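Side-chain contact in methyl-accepting chemotaxis protein (Vibrio parahaemolyticus, PDB 4EXO), which probably senses small molecules such as pyruvate through its periplasmic Cache domain and signals to the chemotaxis machinery: residues A[30-35]-A[42-47]. Residues are numbered along the deposited sequence; the frame is centred on the assembly and turned at random.
Sequences KPLYDS and KQAAKE
A small apolar contact, made by the single leucine Leu32 against two consecutive alanines, joins the short helix 30-34, which follows the long N-terminal helix of this Cache domain, to the start of helix 42-51. Leu32 and Ala45 are the nearest pair of CA atoms between the two segments, at 6.6 Å. With CG beside the backbone N and anti to the carbonyl carbon (chi1 -69°), Leu32 sends its branched end across the gap. Its CD1 settles over the peptide linking the two alanines, 3.6 Å from Ala45 N, and touches both methyls, Ala44 CB at 3.9 Å and Ala45 CB at 4.1 Å. The other branch reaches only the first alanine, with CD2 4.0 Å from Ala44 CB. Ala45 is buried, its methyl also meeting Ile29 and Trp134. Among the polar groups, Lys30 NZ pairs with Asp34 OD2 at 2.7 Å in a salt bridge within helix 30-34, while Lys46 NZ turns to Glu79. In the loop between the helices, Asn41 ND2 hydrogen-bonds to Leu32 O, linking the loop to helix 30-34. No hydrogen bond or salt bridge passes between 30-35 and 42-47, so their direct attachment rests on van der Waals fit, with small alanine methyls admitting the leucine close to the helix backbone.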
ATOM      1  N   LYS A  30       0.897   0.244  12.362  1.00 24.46           N
ATOM      2  CA  LYS A  30       1.789   0.890  13.333  1.00 26.89           C
ATOM      3  C   LYS A  30       1.105   1.357  14.650  1.00 27.24           C
ATOM      4  O   LYS A  30       1.657   1.147  15.734  1.00 26.92           O
ATOM      5  CB  LYS A  30       2.581   2.022  12.660  1.00 27.24           C
ATOM      6  CG  LYS A  30       3.661   2.600  13.531  1.00 32.59           C
ATOM      7  CD  LYS A  30       4.712   3.351  12.712  1.00 38.29           C
ATOM      8  CE  LYS A  30       5.874   3.784  13.634  1.00 40.89           C
ATOM      9  NZ  LYS A  30       5.423   4.802  14.596  1.00 42.54           N
ATOM     10  N   PRO A  31      -0.090   1.977  14.564  1.00 28.04           N
ATOM     11  CA  PRO A  31      -0.785   2.398  15.808  1.00 28.62           C
ATOM     12  C   PRO A  31      -1.001   1.203  16.735  1.00 28.35           C
ATOM     13  O   PRO A  31      -0.712   1.282  17.939  1.00 28.17           O
ATOM     14  CB  PRO A  31      -2.141   2.892  15.299  1.00 28.77           C
ATOM     15  CG  PRO A  31      -1.845   3.368  13.889  1.00 30.87           C
ATOM     16  CD  PRO A  31      -0.843   2.379  13.356  1.00 27.23           C
ATOM     17  N   LEU A  32      -1.432   0.078  16.157  1.00 27.25           N
ATOM     18  CA  LEU A  32      -1.620  -1.161  16.919  1.00 26.26           C
ATOM     19  C   LEU A  32      -0.321  -1.767  17.454  1.00 26.28           C
ATOM     20  O   LEU A  32      -0.241  -2.156  18.638  1.00 26.36           O
ATOM     21  CB  LEU A  32      -2.358  -2.182  16.057  1.00 26.29           C
ATOM     22  CG  LEU A  32      -3.819  -1.926  15.706  1.00 26.15           C
ATOM     23  CD1 LEU A  32      -4.261  -2.849  14.544  1.00 27.04           C
ATOM     24  CD2 LEU A  32      -4.748  -2.113  16.899  1.00 27.43           C
ATOM     25  N   TYR A  33       0.688  -1.857  16.593  1.00 25.30           N
ATOM     26  CA  TYR A  33       1.985  -2.417  16.937  1.00 26.18           C
ATOM     27  C   TYR A  33       2.616  -1.622  18.082  1.00 27.97           C
ATOM     28  O   TYR A  33       3.072  -2.215  19.057  1.00 27.73           O
ATOM     29  CB  TYR A  33       2.903  -2.355  15.716  1.00 25.35           C
ATOM     30  CG  TYR A  33       4.219  -3.115  15.814  1.00 25.29           C
ATOM     31  CD1 TYR A  33       4.245  -4.523  15.832  1.00 23.78           C
ATOM     32  CD2 TYR A  33       5.441  -2.430  15.801  1.00 25.34           C
ATOM     33  CE1 TYR A  33       5.455  -5.234  15.882  1.00 25.07           C
ATOM     34  CE2 TYR A  33       6.667  -3.136  15.856  1.00 26.14           C
ATOM     35  CZ  TYR A  33       6.653  -4.540  15.888  1.00 25.94           C
ATOM     36  OH  TYR A  33       7.855  -5.224  15.908  1.00 26.58           O
ATOM     37  N   ASP A  34       2.643  -0.296  17.931  1.00 29.24           N
ATOM     38  CA  ASP A  34       3.263   0.596  18.909  1.00 31.82           C
ATOM     39  C   ASP A  34       2.573   0.536  20.287  1.00 32.76           C
ATOM     40  O   ASP A  34       3.262   0.557  21.308  1.00 34.01           O
ATOM     41  CB  ASP A  34       3.341   2.038  18.382  1.00 31.07           C
ATOM     42  CG  ASP A  34       4.400   2.214  17.294  1.00 33.37           C
ATOM     43  OD1 ASP A  34       5.220   1.305  17.055  1.00 35.66           O
ATOM     44  OD2 ASP A  34       4.432   3.277  16.653  1.00 35.61           O
ATOM     45  N   SER A  35       1.240   0.461  20.304  1.00 32.80           N
ATOM     46  CA  SER A  35       0.453   0.421  21.539  1.00 33.72           C
ATOM     47  C   SER A  35       0.178  -0.976  22.110  1.00 34.21           C
ATOM     48  O   SER A  35      -0.566  -1.114  23.092  1.00 33.67           O
ATOM     49  CB  SER A  35      -0.890   1.135  21.338  1.00 33.78           C
ATOM     50  OG  SER A  35      -1.752   0.390  20.492  1.00 32.99           O
ATOM     51  N   LYS A  42      -2.508  -8.099  18.199  1.00 28.55           N
ATOM     52  CA  LYS A  42      -2.108  -8.936  17.063  1.00 27.94           C
ATOM     53  C   LYS A  42      -3.319  -9.319  16.226  1.00 27.76           C
ATOM     54  O   LYS A  42      -3.265  -9.283  14.983  1.00 27.04           O
ATOM     55  CB  LYS A  42      -1.415 -10.207  17.537  1.00 28.53           C
ATOM     56  CG  LYS A  42       0.029 -10.068  17.939  1.00 29.73           C
ATOM     57  CD  LYS A  42       0.447 -11.439  18.451  1.00 33.60           C
ATOM     58  CE  LYS A  42       1.907 -11.684  18.406  1.00 34.17           C
ATOM     59  NZ  LYS A  42       2.153 -13.084  18.953  1.00 35.87           N
ATOM     60  N   GLN A  43      -4.422  -9.673  16.897  1.00 26.77           N
ATOM     61  CA  GLN A  43      -5.616 -10.080  16.182  1.00 27.28           C
ATOM     62  C   GLN A  43      -6.143  -8.952  15.304  1.00 26.39           C
ATOM     63  O   GLN A  43      -6.512  -9.174  14.140  1.00 25.69           O
ATOM     64  CB  GLN A  43      -6.716 -10.581  17.138  1.00 27.84           C
ATOM     65  CG  GLN A  43      -7.987 -10.975  16.432  1.00 31.47           C
ATOM     66  CD  GLN A  43      -7.775 -12.177  15.484  1.00 36.84           C
ATOM     67  OE1 GLN A  43      -7.079 -13.140  15.826  1.00 36.11           O
ATOM     68  NE2 GLN A  43      -8.369 -12.103  14.282  1.00 39.49           N
ATOM     69  N   ALA A  44      -6.198  -7.746  15.859  1.00 25.24           N
ATOM     70  CA  ALA A  44      -6.667  -6.595  15.079  1.00 24.63           C
ATOM     71  C   ALA A  44      -5.733  -6.268  13.889  1.00 22.92           C
ATOM     72  O   ALA A  44      -6.193  -5.850  12.803  1.00 21.18           O
ATOM     73  CB  ALA A  44      -6.834  -5.363  15.998  1.00 24.79           C
ATOM     74  N   ALA A  45      -4.425  -6.425  14.109  1.00 22.40           N
ATOM     75  CA  ALA A  45      -3.450  -6.214  13.028  1.00 21.27           C
ATOM     76  C   ALA A  45      -3.597  -7.283  11.946  1.00 21.41           C
ATOM     77  O   ALA A  45      -3.520  -6.974  10.759  1.00 20.34           O
ATOM     78  CB  ALA A  45      -2.033  -6.196  13.574  1.00 21.90           C
ATOM     79  N   LYS A  46      -3.783  -8.543  12.338  1.00 21.85           N
ATOM     80  CA  LYS A  46      -4.076  -9.587  11.355  1.00 22.62           C
ATOM     81  C   LYS A  46      -5.247  -9.270  10.467  1.00 22.07           C
ATOM     82  O   LYS A  46      -5.157  -9.483   9.261  1.00 21.13           O
ATOM     83  CB  LYS A  46      -4.342 -10.974  11.988  1.00 24.45           C
ATOM     84  CG  LYS A  46      -3.154 -11.633  12.617  1.00 27.25           C
ATOM     85  CD  LYS A  46      -3.614 -12.953  13.296  1.00 30.29           C
ATOM     86  CE  LYS A  46      -4.338 -13.874  12.289  1.00 33.64           C
ATOM     87  NZ  LYS A  46      -4.726 -15.196  12.888  1.00 38.74           N
ATOM     88  N   GLU A  47      -6.330  -8.751  11.037  0.50 22.20           N
ATOM     89  CA  GLU A  47      -7.525  -8.456  10.246  0.50 22.46           C
ATOM     90  C   GLU A  47      -7.333  -7.370   9.179  0.50 21.89           C
ATOM     91  O   GLU A  47      -7.917  -7.438   8.073  0.50 21.07           O
ATOM     92  CB  GLU A  47      -8.694  -8.166  11.187  0.50 23.01           C
ATOM     93  CG  GLU A  47      -9.050  -9.419  11.970  0.50 25.43           C
ATOM     94  CD  GLU A  47     -10.081  -9.181  13.042  0.50 29.67           C
ATOM     95  OE1 GLU A  47     -10.758  -8.125  12.991  0.50 31.68           O
ATOM     96  OE2 GLU A  47     -10.210 -10.060  13.923  0.50 31.16           O
TER